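Local structure of ABC transporter, substrate binding protein (Agrobacterium tumefaciens, 3C9H) at residues V37-L42 with H64-L69; T87-F92 with A270-E275; E72-I77 with Q99-N104. The protein probably captures a solute in the periplasm and delivers it to an ABC transporter, and binds a magnesium ion. One frame throughout, in Å; residues are numbered along the deposited sequence.

Contact 1 (V37-L42 with H64-L69); sequences VVYSSL and HYEDML. With MG (magnesium ion), chain C.
Parallel strand pairing joins Val-37 to Ser-40 with His-64 to Asp-67 in the buried core of the lobe that contains the N-terminal part of the chain, and the ladder ends beside a bound magnesium ion. Val-38 N donates to His-64 O at 2.8 Å, Glu-66 N to Val-38 O, Ser-40 N to Glu-66 O, and Met-68 N to Ser-40 O. The strands belong to a beta-alpha-beta unit, strand 35-40, helix 44-57 and strand 62-67, as expected of a periplasmic binding protein.

On the face of Val-38 and Ser-40, the Tyr-65 ring packs CD1 against Val-38 CG1 at 3.9 Å, on the side touched by helix 44-57. CG of Tyr-65 stands anti to the backbone N (chi1 -172°), which sends the ring along the neighbouring strand to the turn. There Tyr-65 OH receives a hydrogen bond from Ser-40 OG at 2.7 Å and gives one to Leu-42 O at 2.6 Å, Leu-42 O lying at the edge of the ring, in its plane. Ser-40 OG also accepts from Leu-42 N at 3.0 Å, closing an ST turn, so one small network holds both hydroxyls and the turn.

On the other face, Met-68 bends at chi3 (71°) to pack CE 3.5 Å from Tyr-39 CG; its SD lies 4.7 Å from the centroid of the Tyr-39 ring, an oblique Met-aromatic contact. Tyr-39 OH is hydrogen-bonded to Glu-80. Glu-66 lies alongside this ring and forms a salt bridge with Arg-76. Within the turn, Ser-41 O binds the magnesium ion at 2.3 Å, with Asp-43 and water 1 among the other ligands.

Contact 2 (T87-F92 with A270-E275); sequences TADFAF and AAANPE
Asp-89 lays its carboxylate alongside the Asn-273 side chain, the two pointing the same way with carboxylate and amide planes nearly perpendicular (86°). Its OD1 accepts the backbone N-H of Asn-273 at 2.7 Å, a fairly straight bond that arrives from above the carboxylate plane, 49° out of it. Ala-272 N is also near, 3.1 Å from the same OD1. The other oxygen, OD2, takes a hydrogen bond from water 2 at 2.5 Å, and that water in turn accepts from Asn-273 ND2 at 2.9 Å, so the two residues are joined both directly and through water. OD2 also receives Val-37 N of the adjoining strand, which ties the carboxylate to the sheet as well.

Asn-273 occupies the N-cap position of helix 274-285, although its side chain makes no capping bond. The contact thus joins the chain entering strand 90-93 to the loop leading from strand 258-268 into that helix, within the solute-binding protein fold and away from the magnesium site.

Two residues earlier in the chain than Asp-89, Thr-87 N donates to Ala-270 O at 2.9 Å, reaching it from well above the carbonyl plane. With CG2 between the backbone N and the carbonyl carbon, Thr-87 sets this methyl 3.7 Å from Ala-270 CB, while OG1 is hydrogen-bonded to Glu-80. Between the two bonds Ala-271 CA approaches Ala-88 O at 3.4 Å in a CA-H...O contact; that buried carbonyl has no conventional hydrogen-bond partner.

Contact 3 (E72-I77 with Q99-N104); sequences EIYDRI and QVKLSN
Ile-73 opens the contact only loosely: its CG2 stands 4.4 Å from Gln-99 OE1, while the amide nitrogen of Gln-99 is hydrogen-bonded to Ile-264 O of strand 258-268. Ile-73 also packs on strand 90-93, so its side chain lies where both helices meet the sheet.

Tyr-74 follows and carries most of the touching. Its CG is anti to the backbone N (chi1 177°), which swings the ring across to the second helix. Ring carbon CD1 of Tyr-74 meets Leu-102 CD2 at 3.7 Å and Leu-102 CG at 3.8 Å; ring and leucine slide past each other in opposite directions, and the methyl approaches the ring obliquely. The phenol oxygen lies against the aliphatic part of Lys-101, with Tyr-74 OH 3.4 Å from Lys-101 CE. Lys-101 runs extended as far as CE and then turns at chi4 (52°); its NZ forms a salt bridge with Asp-105.

These are helices 70-82 and 96-104, running nearly parallel, with 19° between the directions of the short segments and segment axes approaching to 10.5 Å. In this solute-binding protein lobe they pack on the same side of strand 90-93, which connects them in the chain. No hydrogen bond crosses between the segments, and the gap is filled by the Tyr-74 ring, Leu-102 and the Lys-101 chain.

One turn beyond Ile-73, Ile-77 points toward the second helix and crosses Leu-102 at about a right angle. Ile-77 CG2 lies 4.0 Å from Leu-102 CD2, and Ile-77 CD1 is 4.1 Å from Leu-102 CD1.

From the N terminus, strand 35-40 is followed by helix 44-57, and contact 1 closes this first short loop when strand 62-67 returns beside it. Helix 70-82 comes next and starts contact 3, the loop 87-89 leading into strand 90-93 starts contact 2, and helix 96-104 completes contact 3. Contact 2 waits for residues 270-275, far along the chain, so contacts 2 and 3 cross while contact 1 precedes both. Strand 90-93 pairs with strand 35-40, joining contacts 1 and 2 through backbone hydrogen bonds such as Phe-92 N to Tyr-39 O. Ile-73 and Ile-77 of contact 3 pack against that sheet, and Ile-73 also packs on Met-68 of contact 1.

Contact 1 (V37-L42 with H64-L69)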
# COMPACT_ATOMS: atom_id res chain seq x y z
N VAL A 37 9.07 18.62 0.43
CA VAL A 37 7.70 18.37 0.07
C VAL A 37 7.56 16.88 -0.30
O VAL A 37 8.28 16.38 -1.16
CB VAL A 37 7.21 19.25 -1.08
CG1 VAL A 37 5.80 18.88 -1.47
CG2 VAL A 37 7.28 20.77 -0.66
N VAL A 38 6.62 16.21 0.35
CA VAL A 38 6.38 14.76 0.14
C VAL A 38 4.94 14.54 -0.33
O VAL A 38 4.00 15.02 0.31
CB VAL A 38 6.64 13.97 1.48
CG1 VAL A 38 6.36 12.47 1.31
CG2 VAL A 38 8.05 14.25 2.04
N TYR A 39 4.74 13.85 -1.46
CA TYR A 39 3.43 13.25 -1.77
C TYR A 39 3.46 11.77 -1.42
O TYR A 39 4.26 11.02 -1.99
CB TYR A 39 3.03 13.39 -3.23
CG TYR A 39 3.02 14.80 -3.78
CD1 TYR A 39 3.08 15.91 -2.95
CD2 TYR A 39 2.95 15.00 -5.18
CE1 TYR A 39 3.08 17.20 -3.51
CE2 TYR A 39 2.97 16.23 -5.71
CZ TYR A 39 3.02 17.34 -4.88
OH TYR A 39 3.02 18.59 -5.46
N SER A 40 2.61 11.37 -0.49
CA SER A 40 2.62 10.00 0.06
C SER A 40 1.25 9.44 0.34
O SER A 40 0.30 10.14 0.67
CB SER A 40 3.47 9.97 1.32
OG SER A 40 3.41 8.73 1.99
N SER A 41 1.12 8.13 0.16
CA SER A 41 -0.12 7.47 0.46
C SER A 41 -0.11 6.87 1.86
O SER A 41 -1.11 6.32 2.27
CB SER A 41 -0.45 6.41 -0.57
OG SER A 41 0.45 5.30 -0.51
N LEU A 42 1.03 6.94 2.55
CA LEU A 42 1.16 6.39 3.89
C LEU A 42 0.36 7.30 4.83
O LEU A 42 0.66 8.50 4.97
CB LEU A 42 2.62 6.26 4.31
CG LEU A 42 2.89 5.69 5.74
CD1 LEU A 42 2.31 4.28 5.95
CD2 LEU A 42 4.34 5.68 6.10
N HIS A 64 6.90 19.20 4.63
CA HIS A 64 5.56 19.43 4.14
C HIS A 64 5.02 18.10 3.57
O HIS A 64 5.37 17.67 2.45
CB HIS A 64 5.63 20.52 3.08
CG HIS A 64 4.31 20.92 2.51
ND1 HIS A 64 3.48 20.04 1.86
CD2 HIS A 64 3.71 22.13 2.44
CE1 HIS A 64 2.40 20.69 1.45
NE2 HIS A 64 2.53 21.96 1.78
N TYR A 65 4.18 17.44 4.37
CA TYR A 65 3.74 16.09 4.10
C TYR A 65 2.32 16.09 3.60
O TYR A 65 1.42 16.48 4.34
CB TYR A 65 3.84 15.22 5.37
CG TYR A 65 3.60 13.75 5.14
CD1 TYR A 65 4.66 12.89 4.79
CD2 TYR A 65 2.31 13.18 5.29
CE1 TYR A 65 4.45 11.50 4.62
CE2 TYR A 65 2.11 11.80 5.09
CZ TYR A 65 3.18 10.97 4.75
OH TYR A 65 2.98 9.59 4.56
N GLU A 66 2.13 15.65 2.36
CA GLU A 66 0.81 15.51 1.76
C GLU A 66 0.40 14.06 1.61
O GLU A 66 0.98 13.29 0.83
CB GLU A 66 0.73 16.23 0.40
CG GLU A 66 1.24 17.65 0.43
CD GLU A 66 0.52 18.59 -0.55
OE1 GLU A 66 -0.57 18.24 -1.08
OE2 GLU A 66 1.05 19.70 -0.76
N ASP A 67 -0.64 13.70 2.35
CA ASP A 67 -1.22 12.37 2.41
C ASP A 67 -2.37 12.39 1.41
O ASP A 67 -3.36 13.10 1.56
CB ASP A 67 -1.66 12.10 3.87
CG ASP A 67 -2.50 10.85 4.06
OD1 ASP A 67 -2.85 10.13 3.09
OD2 ASP A 67 -2.82 10.58 5.23
N MET A 68 -2.23 11.57 0.38
CA MET A 68 -3.17 11.52 -0.71
C MET A 68 -3.29 10.12 -1.30
O MET A 68 -2.43 9.25 -1.07
CB MET A 68 -2.77 12.57 -1.78
CG MET A 68 -1.58 12.25 -2.66
SD MET A 68 -0.98 13.61 -3.75
CE MET A 68 -0.27 14.65 -2.51
N LEU A 69 -4.35 9.90 -2.05
CA LEU A 69 -4.56 8.61 -2.74
C LEU A 69 -3.48 8.36 -3.78
O LEU A 69 -2.96 9.31 -4.39
CB LEU A 69 -5.94 8.56 -3.39
CG LEU A 69 -7.17 8.50 -2.48
CD1 LEU A 69 -8.44 8.70 -3.32
CD2 LEU A 69 -7.23 7.17 -1.70
MG MG C . -3.32 5.94 2.62
O HOH W 1 -3.99 8.11 2.49

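Contact 2 (T87-F92 with A270-E275)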
# COMPACT_ATOMS: atom_id res chain seq x y z
N THR A 87 7.35 20.04 -8.58
CA THR A 87 6.47 19.04 -7.97
C THR A 87 7.13 18.58 -6.67
O THR A 87 8.08 19.20 -6.20
CB THR A 87 6.14 17.89 -9.00
OG1 THR A 87 5.04 17.11 -8.55
CG2 THR A 87 7.34 16.96 -9.26
N ALA A 88 6.62 17.51 -6.09
CA ALA A 88 7.15 16.97 -4.83
C ALA A 88 8.63 16.61 -4.96
O ALA A 88 9.13 16.32 -6.06
CB ALA A 88 6.35 15.72 -4.41
N ASP A 89 9.31 16.59 -3.82
CA ASP A 89 10.69 16.18 -3.76
C ASP A 89 10.84 14.65 -3.58
O ASP A 89 11.90 14.09 -3.86
CB ASP A 89 11.36 16.92 -2.61
CG ASP A 89 11.24 18.44 -2.73
OD1 ASP A 89 11.39 18.92 -3.86
OD2 ASP A 89 10.96 19.14 -1.74
N PHE A 90 9.77 14.03 -3.05
CA PHE A 90 9.68 12.59 -2.79
C PHE A 90 8.24 12.11 -2.98
O PHE A 90 7.30 12.74 -2.47
CB PHE A 90 10.17 12.26 -1.36
CG PHE A 90 10.35 10.79 -1.09
CD1 PHE A 90 11.25 10.02 -1.80
CD2 PHE A 90 9.61 10.17 -0.12
CE1 PHE A 90 11.39 8.65 -1.53
CE2 PHE A 90 9.75 8.81 0.16
CZ PHE A 90 10.65 8.06 -0.56
N ALA A 91 8.08 11.03 -3.76
CA ALA A 91 6.81 10.41 -3.99
C ALA A 91 6.88 9.02 -3.40
O ALA A 91 7.80 8.25 -3.72
CB ALA A 91 6.49 10.33 -5.49
N PHE A 92 5.92 8.69 -2.56
CA PHE A 92 5.92 7.41 -1.84
C PHE A 92 4.54 6.78 -1.93
O PHE A 92 3.56 7.32 -1.36
CB PHE A 92 6.34 7.69 -0.39
CG PHE A 92 6.57 6.44 0.45
CD1 PHE A 92 7.45 5.48 0.05
CD2 PHE A 92 5.94 6.30 1.69
CE1 PHE A 92 7.68 4.35 0.81
CE2 PHE A 92 6.18 5.17 2.46
CZ PHE A 92 7.06 4.20 2.01
N ALA A 270 11.01 16.73 -11.57
CA ALA A 270 10.68 18.16 -11.38
C ALA A 270 10.65 18.60 -9.91
O ALA A 270 10.09 19.65 -9.57
CB ALA A 270 9.36 18.46 -12.02
N ALA A 271 11.26 17.82 -9.05
CA ALA A 271 11.45 18.19 -7.65
C ALA A 271 12.06 19.58 -7.56
O ALA A 271 12.99 19.89 -8.30
CB ALA A 271 12.36 17.18 -6.97
N ALA A 272 11.53 20.39 -6.64
CA ALA A 272 12.13 21.68 -6.37
C ALA A 272 13.41 21.49 -5.58
O ALA A 272 14.37 22.23 -5.74
CB ALA A 272 11.14 22.57 -5.62
N ASN A 273 13.43 20.47 -4.72
CA ASN A 273 14.58 20.18 -3.89
C ASN A 273 14.93 18.70 -3.94
O ASN A 273 14.74 17.98 -2.97
CB ASN A 273 14.29 20.65 -2.46
CG ASN A 273 14.51 22.14 -2.29
OD1 ASN A 273 15.66 22.58 -2.13
ND2 ASN A 273 13.44 22.92 -2.34
N PRO A 274 15.48 18.24 -5.07
CA PRO A 274 15.77 16.82 -5.22
C PRO A 274 16.76 16.32 -4.18
O PRO A 274 16.70 15.16 -3.78
CB PRO A 274 16.33 16.71 -6.65
CG PRO A 274 16.78 18.08 -7.03
CD PRO A 274 15.87 19.02 -6.27
N GLU A 275 17.63 17.20 -3.72
CA GLU A 275 18.62 16.82 -2.73
C GLU A 275 17.95 16.44 -1.41
O GLU A 275 18.34 15.46 -0.79
CB GLU A 275 19.64 17.94 -2.51
CG GLU A 275 20.46 18.29 -3.75
CD GLU A 275 19.83 19.37 -4.61
OE1 GLU A 275 18.65 19.73 -4.40
OE2 GLU A 275 20.54 19.86 -5.52
O HOH W 2 10.89 21.64 -1.71

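Contact 3 (E72-I77 with Q99-N104)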
# COMPACT_ATOMS: atom_id res chain seq x y z
N GLU A 72 -3.83 9.91 -7.18
CA GLU A 72 -3.62 11.34 -7.13
C GLU A 72 -2.15 11.71 -7.10
O GLU A 72 -1.75 12.73 -7.69
CB GLU A 72 -4.35 11.93 -5.92
CG GLU A 72 -4.21 13.44 -5.77
CD GLU A 72 -4.61 14.25 -7.00
OE1 GLU A 72 -5.37 13.77 -7.87
OE2 GLU A 72 -4.16 15.42 -7.07
N ILE A 73 -1.34 10.91 -6.43
CA ILE A 73 0.12 11.08 -6.47
C ILE A 73 0.55 11.05 -7.92
O ILE A 73 1.22 11.96 -8.37
CB ILE A 73 0.89 10.02 -5.68
CG1 ILE A 73 0.57 10.13 -4.17
CG2 ILE A 73 2.39 10.16 -5.92
CD1 ILE A 73 1.07 8.94 -3.31
N TYR A 74 0.15 10.01 -8.63
CA TYR A 74 0.46 9.86 -10.06
C TYR A 74 -0.05 11.05 -10.89
O TYR A 74 0.71 11.71 -11.60
CB TYR A 74 -0.14 8.54 -10.59
CG TYR A 74 0.10 8.35 -12.08
CD1 TYR A 74 1.27 7.79 -12.56
CD2 TYR A 74 -0.88 8.72 -13.00
CE1 TYR A 74 1.49 7.65 -13.94
CE2 TYR A 74 -0.67 8.56 -14.36
CZ TYR A 74 0.50 8.03 -14.82
OH TYR A 74 0.69 7.90 -16.20
N ASP A 75 -1.35 11.30 -10.83
CA ASP A 75 -1.96 12.37 -11.62
C ASP A 75 -1.33 13.73 -11.37
O ASP A 75 -1.10 14.52 -12.30
CB ASP A 75 -3.45 12.47 -11.33
CG ASP A 75 -4.24 11.36 -11.93
OD1 ASP A 75 -3.70 10.64 -12.79
OD2 ASP A 75 -5.41 11.21 -11.53
N ARG A 76 -1.05 14.03 -10.11
CA ARG A 76 -0.52 15.32 -9.75
C ARG A 76 0.92 15.53 -10.22
O ARG A 76 1.29 16.59 -10.73
CB ARG A 76 -0.59 15.49 -8.26
CG ARG A 76 -0.15 16.84 -7.78
CD ARG A 76 -0.83 17.19 -6.47
NE ARG A 76 -0.08 18.26 -5.82
CZ ARG A 76 -0.19 18.61 -4.56
NH1 ARG A 76 -1.00 17.95 -3.76
NH2 ARG A 76 0.60 19.58 -4.09
N ILE A 77 1.75 14.51 -10.04
CA ILE A 77 3.13 14.60 -10.50
C ILE A 77 3.18 14.78 -12.03
O ILE A 77 3.94 15.61 -12.55
CB ILE A 77 3.96 13.37 -10.03
CG1 ILE A 77 4.22 13.49 -8.52
CG2 ILE A 77 5.27 13.28 -10.84
CD1 ILE A 77 4.87 12.29 -7.88
N GLN A 99 3.99 3.94 -9.88
CA GLN A 99 5.32 4.45 -9.59
C GLN A 99 6.34 4.02 -10.63
O GLN A 99 7.18 4.80 -11.05
CB GLN A 99 5.76 4.03 -8.19
CG GLN A 99 4.98 4.75 -7.09
CD GLN A 99 5.43 6.19 -6.89
OE1 GLN A 99 5.01 7.09 -7.62
NE2 GLN A 99 6.29 6.42 -5.88
N VAL A 100 6.27 2.77 -11.05
CA VAL A 100 7.15 2.28 -12.11
C VAL A 100 6.80 2.98 -13.44
O VAL A 100 7.70 3.37 -14.17
CB VAL A 100 7.11 0.74 -12.22
CG1 VAL A 100 7.86 0.23 -13.52
CG2 VAL A 100 7.73 0.13 -10.97
N LYS A 101 5.52 3.17 -13.73
CA LYS A 101 5.14 4.00 -14.89
C LYS A 101 5.73 5.42 -14.89
O LYS A 101 6.27 5.85 -15.90
CB LYS A 101 3.63 4.05 -15.10
CG LYS A 101 3.22 4.82 -16.35
CD LYS A 101 1.79 4.54 -16.70
CE LYS A 101 1.38 5.19 -18.05
NZ LYS A 101 2.30 4.87 -19.24
N LEU A 102 5.62 6.17 -13.78
CA LEU A 102 6.28 7.48 -13.70
C LEU A 102 7.75 7.35 -14.05
O LEU A 102 8.26 8.14 -14.84
CB LEU A 102 6.18 8.12 -12.32
CG LEU A 102 4.86 8.65 -11.78
CD1 LEU A 102 5.05 9.02 -10.30
CD2 LEU A 102 4.36 9.84 -12.57
N SER A 103 8.42 6.37 -13.46
CA SER A 103 9.84 6.18 -13.62
C SER A 103 10.18 5.82 -15.07
O SER A 103 11.16 6.32 -15.66
CB SER A 103 10.33 5.10 -12.65
OG SER A 103 10.07 5.46 -11.30
N ASN A 104 9.35 4.96 -15.66
CA ASN A 104 9.51 4.59 -17.07
C ASN A 104 9.28 5.78 -18.05
O ASN A 104 9.91 5.84 -19.11
CB ASN A 104 8.55 3.44 -17.38
CG ASN A 104 8.84 2.77 -18.69
OD1 ASN A 104 8.07 2.91 -19.65
ND2 ASN A 104 9.97 2.07 -18.77